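Local coordinates for phosphotriesterase family protein (Listeria monocytogenes serotype 4b str. H7858, PDB 3PNZ) that probably hydrolyses phosphorylated sugar lactones at a two-zinc centre held in an amidohydrolase-fold barrel, at residues Asn160-Leu165 with Leu195-Ile200; Arg218-Tyr223 with Ile252-Tyr257. All coordinates share one frame; numbering follows the deposited sequence.

Overall arrangement
Both contacts belong to the (βα)8-type barrel of the amidohydrolase fold, on its outer ring of helices. From the N terminus, the chain reaches contact 1 when the loop after strand 150-152 runs into helix 164-180; that helix and strand 184-186 follow before helix 194-203 closes the loop. Contact 2 repeats the pattern two barrel strands later: the loop after strand 211-213 enters helix 222-229, strand 234-237 follows, and helix 248-260 closes it. The two loops stand in series, neither nesting nor crossing, with centres about 22 Å apart. Each ties the entrance of one outer helix to the next outer helix along the chain.

Contact 1: residues Asn160-Leu165 with Leu195-Ile200; sequences NMITPL and LEQIEI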
ATOM      1  N   ASN A 160      -0.626 -17.009  -7.744  1.00 16.64           N
ATOM      2  CA  ASN A 160       0.181 -18.224  -7.708  1.00 15.61           C
ATOM      3  C   ASN A 160       1.290 -18.240  -8.758  1.00 18.68           C
ATOM      4  O   ASN A 160       1.687 -19.302  -9.239  1.00 17.72           O
ATOM      5  CB  ASN A 160      -0.701 -19.482  -7.808  1.00 18.02           C
ATOM      6  CG  ASN A 160      -1.117 -20.004  -6.446  1.00 19.39           C
ATOM      7  OD1 ASN A 160      -0.605 -19.564  -5.412  1.00 19.36           O
ATOM      8  ND2 ASN A 160      -2.027 -20.969  -6.438  1.00 19.15           N
ATOM      9  N   MET A 161       1.776 -17.048  -9.113  0.52 16.35           N
ATOM     10  CA  MET A 161       2.785 -16.890 -10.164  0.52 17.35           C
ATOM     11  C   MET A 161       3.757 -15.750  -9.829  0.52 18.12           C
ATOM     12  O   MET A 161       3.341 -14.727  -9.283  0.52 18.43           O
ATOM     13  CB  MET A 161       2.103 -16.555 -11.501  0.52 18.05           C
ATOM     14  CG  MET A 161       1.228 -17.662 -12.113  0.52 17.12           C
ATOM     15  SD  MET A 161       0.328 -17.133 -13.597  0.52 17.97           S
ATOM     16  CE  MET A 161      -0.992 -16.151 -12.890  0.52 17.60           C
ATOM     17  N   ILE A 162       5.040 -15.927 -10.150  1.00 18.66           N
ATOM     18  CA  ILE A 162       5.948 -14.792 -10.276  1.00 16.50           C
ATOM     19  C   ILE A 162       6.530 -14.950 -11.674  1.00 18.19           C
ATOM     20  O   ILE A 162       7.334 -15.846 -11.919  1.00 20.52           O
ATOM     21  CB  ILE A 162       7.052 -14.767  -9.218  1.00 17.84           C
ATOM     22  CG1 ILE A 162       6.443 -14.652  -7.819  1.00 17.43           C
ATOM     23  CG2 ILE A 162       8.006 -13.577  -9.478  1.00 19.05           C
ATOM     24  CD1 ILE A 162       7.488 -14.447  -6.720  1.00 18.52           C
ATOM     25  N   THR A 163       6.076 -14.117 -12.599  1.00 18.30           N
ATOM     26  CA  THR A 163       6.547 -14.200 -13.977  1.00 20.12           C
ATOM     27  C   THR A 163       7.953 -13.617 -14.086  1.00 22.01           C
ATOM     28  O   THR A 163       8.406 -12.905 -13.184  1.00 20.21           O
ATOM     29  CB  THR A 163       5.627 -13.433 -14.927  1.00 21.61           C
ATOM     30  OG1 THR A 163       5.709 -12.028 -14.645  1.00 20.29           O
ATOM     31  CG2 THR A 163       4.179 -13.902 -14.770  1.00 21.08           C
ATOM     32  N   PRO A 164       8.660 -13.936 -15.181  1.00 20.62           N
ATOM     33  CA  PRO A 164       9.970 -13.322 -15.412  1.00 20.80           C
ATOM     34  C   PRO A 164       9.946 -11.796 -15.335  1.00 21.00           C
ATOM     35  O   PRO A 164      10.837 -11.224 -14.711  1.00 22.06           O
ATOM     36  CB  PRO A 164      10.337 -13.805 -16.819  1.00 22.09           C
ATOM     37  CG  PRO A 164       9.693 -15.166 -16.900  1.00 22.32           C
ATOM     38  CD  PRO A 164       8.376 -15.009 -16.155  1.00 21.10           C
ATOM     39  N   LEU A 165       8.953 -11.142 -15.930  1.00 19.36           N
ATOM     40  CA  LEU A 165       8.920  -9.679 -15.906  1.00 21.90           C
ATOM     41  C   LEU A 165       8.620  -9.172 -14.502  1.00 22.83           C
ATOM     42  O   LEU A 165       9.162  -8.155 -14.072  1.00 22.21           O
ATOM     43  CB  LEU A 165       7.900  -9.115 -16.893  1.00 27.16           C
ATOM     44  CG  LEU A 165       8.342  -9.009 -18.354  1.00 32.80           C
ATOM     45  CD1 LEU A 165       7.231  -8.399 -19.196  1.00 33.06           C
ATOM     46  CD2 LEU A 165       9.614  -8.181 -18.471  1.00 29.70           C
ATOM     47  N   LEU A 195       6.195 -16.194   0.156  1.00 15.98           N
ATOM     48  CA  LEU A 195       7.461 -16.857   0.437  1.00 16.56           C
ATOM     49  C   LEU A 195       8.414 -16.795  -0.752  1.00 16.52           C
ATOM     50  O   LEU A 195       9.634 -16.712  -0.574  1.00 17.47           O
ATOM     51  CB  LEU A 195       7.234 -18.299   0.879  1.00 16.40           C
ATOM     52  CG  LEU A 195       6.408 -18.439   2.161  1.00 18.58           C
ATOM     53  CD1 LEU A 195       6.124 -19.920   2.423  1.00 26.43           C
ATOM     54  CD2 LEU A 195       7.118 -17.789   3.345  1.00 20.19           C
ATOM     55  N   GLU A 196       7.859 -16.837  -1.962  1.00 15.99           N
ATOM     56  CA  GLU A 196       8.677 -16.717  -3.160  1.00 16.68           C
ATOM     57  C   GLU A 196       9.184 -15.284  -3.369  1.00 17.26           C
ATOM     58  O   GLU A 196      10.318 -15.087  -3.817  1.00 19.03           O
ATOM     59  CB  GLU A 196       7.931 -17.223  -4.394  1.00 16.52           C
ATOM     60  CG  GLU A 196       7.701 -18.741  -4.370  1.00 18.32           C
ATOM     61  CD  GLU A 196       6.559 -19.165  -3.461  1.00 22.85           C
ATOM     62  OE1 GLU A 196       5.808 -18.298  -2.971  1.00 20.71           O
ATOM     63  OE2 GLU A 196       6.399 -20.385  -3.242  1.00 27.26           O
ATOM     64  N   GLN A 197       8.350 -14.293  -3.053  1.00 16.34           N
ATOM     65  CA  GLN A 197       8.802 -12.905  -3.060  1.00 15.31           C
ATOM     66  C   GLN A 197       9.989 -12.775  -2.117  1.00 18.22           C
ATOM     67  O   GLN A 197      11.007 -12.173  -2.455  1.00 18.00           O
ATOM     68  CB  GLN A 197       7.705 -11.963  -2.579  1.00 15.98           C
ATOM     69  CG  GLN A 197       6.537 -11.800  -3.544  1.00 18.11           C
ATOM     70  CD  GLN A 197       5.544 -10.771  -3.046  1.00 18.52           C
ATOM     71  OE1 GLN A 197       5.645 -10.287  -1.917  1.00 18.21           O
ATOM     72  NE2 GLN A 197       4.580 -10.427  -3.889  1.00 16.67           N
ATOM     73  N   ILE A 198       9.841 -13.348  -0.930  1.00 16.86           N
ATOM     74  CA  ILE A 198      10.883 -13.277   0.091  1.00 18.22           C
ATOM     75  C   ILE A 198      12.196 -13.899  -0.389  1.00 21.52           C
ATOM     76  O   ILE A 198      13.269 -13.363  -0.126  1.00 19.25           O
ATOM     77  CB  ILE A 198      10.396 -13.885   1.424  1.00 17.66           C
ATOM     78  CG1 ILE A 198       9.434 -12.906   2.107  1.00 19.72           C
ATOM     79  CG2 ILE A 198      11.559 -14.261   2.330  1.00 19.93           C
ATOM     80  CD1 ILE A 198       8.502 -13.553   3.105  1.00 19.59           C
ATOM     81  N   GLU A 199      12.120 -15.013  -1.113  1.00 18.14           N
ATOM     82  CA  GLU A 199      13.342 -15.640  -1.610  1.00 19.72           C
ATOM     83  C   GLU A 199      14.088 -14.725  -2.576  1.00 20.32           C
ATOM     84  O   GLU A 199      15.316 -14.648  -2.546  1.00 21.11           O
ATOM     85  CB  GLU A 199      13.049 -16.987  -2.270  1.00 21.38           C
ATOM     86  CG  GLU A 199      12.837 -18.109  -1.269  1.00 31.91           C
ATOM     87  CD  GLU A 199      13.978 -18.212  -0.265  1.00 35.36           C
ATOM     88  OE1 GLU A 199      15.155 -18.173  -0.690  1.00 34.64           O
ATOM     89  OE2 GLU A 199      13.694 -18.329   0.949  1.00 33.61           O
ATOM     90  N   ILE A 200      13.351 -14.041  -3.443  1.00 17.80           N
ATOM     91  CA  ILE A 200      13.984 -13.121  -4.383  1.00 18.12           C
ATOM     92  C   ILE A 200      14.630 -11.961  -3.635  1.00 19.26           C
ATOM     93  O   ILE A 200      15.750 -11.546  -3.949  1.00 19.49           O
ATOM     94  CB  ILE A 200      13.004 -12.624  -5.449  1.00 18.23           C
ATOM     95  CG1 ILE A 200      12.598 -13.796  -6.348  1.00 21.27           C
ATOM     96  CG2 ILE A 200      13.641 -11.498  -6.278  1.00 18.35           C
ATOM     97  CD1 ILE A 200      11.441 -13.491  -7.267  1.00 20.62           C
TER
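Ile162 meets helix 194-203 with both of its branches. Ile162 CD1 lies 3.6 Å from Glu196 CB and 3.8 Å from the backbone N of Gln197, so the tip packs on the helix surface itself. Ile162 and Ile200 approach tip to tip, with CG2 and CD1 of Ile162 both 4.1 Å from Ile200 CD1. A branched aliphatic chain suits this place because it spreads over Glu196 and Ile200, about one helical turn apart. The fork is set by the first torsion: CG1 stands anti to the carbonyl carbon (chi1 -62°) and CG2 anti to the backbone N. Glu196 offers just the aliphatic root of its side chain, which crosses that of Ile162 obliquely before bending at chi2 (78°); a long acidic residue can thus give a methylene to the contact while sitting at an exposed position. Gln197 CG touches Ile162 CD1 at 4.2 Å, whereas the buried Gln197 amide is satisfied on both sides: OE1 by Ser186 OG, NE2 by Thr157 OG1 and the carbonyl of His187, a zinc ligand. Its side chain is about 9 Å from a zinc ion, so this amide belongs to the surroundings of the metal centre. Just beyond Ile162, Thr163 N-caps helix 164-180. That helix flanks the contact, since Ile162 and Ile200 both pack on its Glu167, and Ile200 reaches Ile170 and Arg171, joining helices 164-180 and 194-203 beside strand 184-186.

Contact 2: residues Arg218-Tyr223 with Ile252-Tyr257; sequences RNLDPY and IAAILY
Tyr257 swings its ring toward Pro222 because CG stands anti to the backbone N (chi1 172°), while Leu220, with CG anti to the carbonyl carbon (chi1 -62°), brings its end nearer to Ala254. Pro222 CB then sits over one face of the tyrosine in a CH-pi contact, 3.9 Å from the centroid of the Tyr257 ring, 22° off its normal and displaced toward the rim. Of the Tyr257 ring atoms, CE2 comes nearest to Pro222 CB, at 3.6 Å, and the carbonyl O of Pro222 is 3.5 Å from the same CE2. Proline suits the first turn of a helix, where its missing N-H costs no helical hydrogen bond, and its compact ring offers C-H groups to an aromatic face. The second patch is smaller: CD2 of Leu220 packs 3.7 Å from CB of Ala254. Alanine's short side chain lets the backbones come close here, 6.4 Å between the CA atoms of Leu220 and Ala254. Leu220 is the centre of an inverse gamma turn, closed by a weak bond from Asp221 N to Asn219 O, just before the helix begins, and Asp221 caps that helix through OD1, bonded to the N of Tyr224. The contact lies at the surface. Leu220 also packs on His225 and Tyr257 on Lys226 of helix 222-229, while Ala254 rests on Phe237 of strand 234-237; on helix 248-260, Ile252 and Leu256 instead pack against helix 289-305.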
ATOM      1  N   ARG A 218      -6.136 -12.042   2.385  1.00 17.08           N
ATOM      2  CA  ARG A 218      -6.784 -12.797   1.306  1.00 18.04           C
ATOM      3  C   ARG A 218      -6.497 -14.296   1.393  1.00 19.41           C
ATOM      4  O   ARG A 218      -7.151 -15.097   0.722  1.00 21.93           O
ATOM      5  CB  ARG A 218      -6.377 -12.269  -0.074  1.00 16.64           C
ATOM      6  CG  ARG A 218      -6.891 -10.863  -0.406  1.00 20.34           C
ATOM      7  CD  ARG A 218      -8.405 -10.837  -0.689  1.00 22.13           C
ATOM      8  NE  ARG A 218      -8.772 -11.777  -1.747  1.00 21.66           N
ATOM      9  CZ  ARG A 218      -8.660 -11.523  -3.050  1.00 26.34           C
ATOM     10  NH1 ARG A 218      -8.203 -10.348  -3.463  1.00 24.57           N
ATOM     11  NH2 ARG A 218      -9.005 -12.448  -3.944  1.00 25.18           N
ATOM     12  N   ASN A 219      -5.517 -14.670   2.211  1.00 16.33           N
ATOM     13  CA  ASN A 219      -5.099 -16.069   2.324  1.00 17.71           C
ATOM     14  C   ASN A 219      -4.990 -16.378   3.818  1.00 16.94           C
ATOM     15  O   ASN A 219      -3.910 -16.294   4.410  1.00 17.17           O
ATOM     16  CB  ASN A 219      -3.766 -16.238   1.591  1.00 15.28           C
ATOM     17  CG  ASN A 219      -3.329 -17.675   1.450  1.00 17.04           C
ATOM     18  OD1 ASN A 219      -3.963 -18.599   1.966  1.00 18.50           O
ATOM     19  ND2 ASN A 219      -2.222 -17.874   0.730  1.00 18.58           N
ATOM     20  N   LEU A 220      -6.131 -16.695   4.430  1.00 16.40           N
ATOM     21  CA  LEU A 220      -6.223 -16.767   5.887  1.00 16.86           C
ATOM     22  C   LEU A 220      -5.788 -18.140   6.375  1.00 17.65           C
ATOM     23  O   LEU A 220      -6.609 -18.999   6.698  1.00 20.09           O
ATOM     24  CB  LEU A 220      -7.648 -16.435   6.351  1.00 17.75           C
ATOM     25  CG  LEU A 220      -8.092 -15.012   5.996  1.00 17.75           C
ATOM     26  CD1 LEU A 220      -9.583 -14.779   6.299  1.00 19.43           C
ATOM     27  CD2 LEU A 220      -7.215 -13.985   6.721  1.00 21.00           C
ATOM     28  N   ASP A 221      -4.478 -18.324   6.431  1.00 15.41           N
ATOM     29  CA  ASP A 221      -3.868 -19.618   6.672  1.00 14.19           C
ATOM     30  C   ASP A 221      -2.845 -19.426   7.783  1.00 17.17           C
ATOM     31  O   ASP A 221      -1.812 -18.805   7.555  1.00 17.20           O
ATOM     32  CB  ASP A 221      -3.173 -20.068   5.388  1.00 15.79           C
ATOM     33  CG  ASP A 221      -2.515 -21.441   5.503  1.00 16.63           C
ATOM     34  OD1 ASP A 221      -2.043 -21.805   6.599  1.00 16.39           O
ATOM     35  OD2 ASP A 221      -2.438 -22.141   4.464  1.00 18.06           O
ATOM     36  N   PRO A 222      -3.122 -19.959   8.981  1.00 16.74           N
ATOM     37  CA  PRO A 222      -2.236 -19.712  10.134  1.00 17.08           C
ATOM     38  C   PRO A 222      -0.795 -20.161   9.905  1.00 18.59           C
ATOM     39  O   PRO A 222       0.137 -19.454  10.290  1.00 18.73           O
ATOM     40  CB  PRO A 222      -2.849 -20.568  11.243  1.00 21.26           C
ATOM     41  CG  PRO A 222      -4.249 -20.822  10.818  1.00 25.08           C
ATOM     42  CD  PRO A 222      -4.255 -20.833   9.329  1.00 18.84           C
ATOM     43  N   TYR A 223      -0.616 -21.334   9.304  1.00 17.20           N
ATOM     44  CA  TYR A 223       0.715 -21.888   9.083  1.00 17.99           C
ATOM     45  C   TYR A 223       1.516 -20.999   8.137  1.00 17.54           C
ATOM     46  O   TYR A 223       2.668 -20.654   8.413  1.00 18.05           O
ATOM     47  CB  TYR A 223       0.600 -23.302   8.521  1.00 18.88           C
ATOM     48  CG  TYR A 223       1.907 -24.037   8.375  1.00 19.31           C
ATOM     49  CD1 TYR A 223       2.306 -24.981   9.317  1.00 23.43           C
ATOM     50  CD2 TYR A 223       2.740 -23.804   7.289  1.00 19.03           C
ATOM     51  CE1 TYR A 223       3.499 -25.666   9.181  1.00 21.66           C
ATOM     52  CE2 TYR A 223       3.934 -24.494   7.142  1.00 19.52           C
ATOM     53  CZ  TYR A 223       4.305 -25.420   8.086  1.00 23.18           C
ATOM     54  OH  TYR A 223       5.491 -26.094   7.926  1.00 26.53           O
ATOM     55  N   ILE A 252     -10.300 -10.990  11.786  1.00 17.13           N
ATOM     56  CA  ILE A 252      -9.941 -10.699  13.166  1.00 16.90           C
ATOM     57  C   ILE A 252      -9.315 -11.930  13.833  1.00 20.07           C
ATOM     58  O   ILE A 252      -8.325 -11.816  14.567  1.00 18.05           O
ATOM     59  CB  ILE A 252     -11.155 -10.152  13.951  1.00 17.45           C
ATOM     60  CG1 ILE A 252     -11.445  -8.716  13.499  1.00 17.85           C
ATOM     61  CG2 ILE A 252     -10.916 -10.230  15.457  1.00 18.66           C
ATOM     62  CD1 ILE A 252     -12.732  -8.127  14.053  1.00 18.40           C
ATOM     63  N   ALA A 253      -9.865 -13.108  13.558  1.00 16.98           N
ATOM     64  CA  ALA A 253      -9.297 -14.349  14.092  1.00 17.81           C
ATOM     65  C   ALA A 253      -7.844 -14.553  13.636  1.00 18.66           C
ATOM     66  O   ALA A 253      -6.992 -15.000  14.414  1.00 19.96           O
ATOM     67  CB  ALA A 253     -10.156 -15.550  13.706  1.00 19.90           C
ATOM     68  N   ALA A 254      -7.565 -14.222  12.376  1.00 17.77           N
ATOM     69  CA  ALA A 254      -6.235 -14.414  11.805  1.00 18.68           C
ATOM     70  C   ALA A 254      -5.252 -13.444  12.457  1.00 17.58           C
ATOM     71  O   ALA A 254      -4.112 -13.795  12.759  1.00 18.24           O
ATOM     72  CB  ALA A 254      -6.268 -14.213  10.285  1.00 18.44           C
ATOM     73  N   ILE A 255      -5.700 -12.211  12.660  1.00 16.65           N
ATOM     74  CA  ILE A 255      -4.883 -11.217  13.350  1.00 18.84           C
ATOM     75  C   ILE A 255      -4.558 -11.692  14.763  1.00 20.53           C
ATOM     76  O   ILE A 255      -3.401 -11.664  15.184  1.00 18.23           O
ATOM     77  CB  ILE A 255      -5.586  -9.853  13.391  1.00 18.33           C
ATOM     78  CG1 ILE A 255      -5.569  -9.225  11.996  1.00 17.46           C
ATOM     79  CG2 ILE A 255      -4.911  -8.916  14.403  1.00 18.37           C
ATOM     80  CD1 ILE A 255      -6.459  -8.027  11.856  1.00 17.72           C
ATOM     81  N   LEU A 256      -5.576 -12.154  15.483  1.00 17.96           N
ATOM     82  CA  LEU A 256      -5.378 -12.574  16.867  1.00 20.78           C
ATOM     83  C   LEU A 256      -4.525 -13.836  16.977  1.00 20.26           C
ATOM     84  O   LEU A 256      -3.807 -14.016  17.963  1.00 20.29           O
ATOM     85  CB  LEU A 256      -6.717 -12.733  17.594  1.00 18.73           C
ATOM     86  CG  LEU A 256      -7.484 -11.423  17.798  1.00 19.76           C
ATOM     87  CD1 LEU A 256      -8.826 -11.710  18.450  1.00 20.83           C
ATOM     88  CD2 LEU A 256      -6.661 -10.449  18.639  1.00 21.49           C
ATOM     89  N   TYR A 257      -4.570 -14.703  15.969  1.00 18.26           N
ATOM     90  CA  TYR A 257      -3.634 -15.830  15.958  1.00 19.66           C
ATOM     91  C   TYR A 257      -2.193 -15.330  15.908  1.00 20.31           C
ATOM     92  O   TYR A 257      -1.326 -15.808  16.655  1.00 20.37           O
ATOM     93  CB  TYR A 257      -3.893 -16.792  14.790  1.00 20.11           C
ATOM     94  CG  TYR A 257      -2.810 -17.833  14.672  1.00 18.40           C
ATOM     95  CD1 TYR A 257      -2.747 -18.898  15.564  1.00 24.84           C
ATOM     96  CD2 TYR A 257      -1.830 -17.736  13.693  1.00 19.75           C
ATOM     97  CE1 TYR A 257      -1.745 -19.849  15.477  1.00 22.16           C
ATOM     98  CE2 TYR A 257      -0.816 -18.688  13.596  1.00 19.66           C
ATOM     99  CZ  TYR A 257      -0.784 -19.738  14.486  1.00 23.68           C
ATOM    100  OH  TYR A 257       0.216 -20.676  14.389  1.00 26.43           O
TER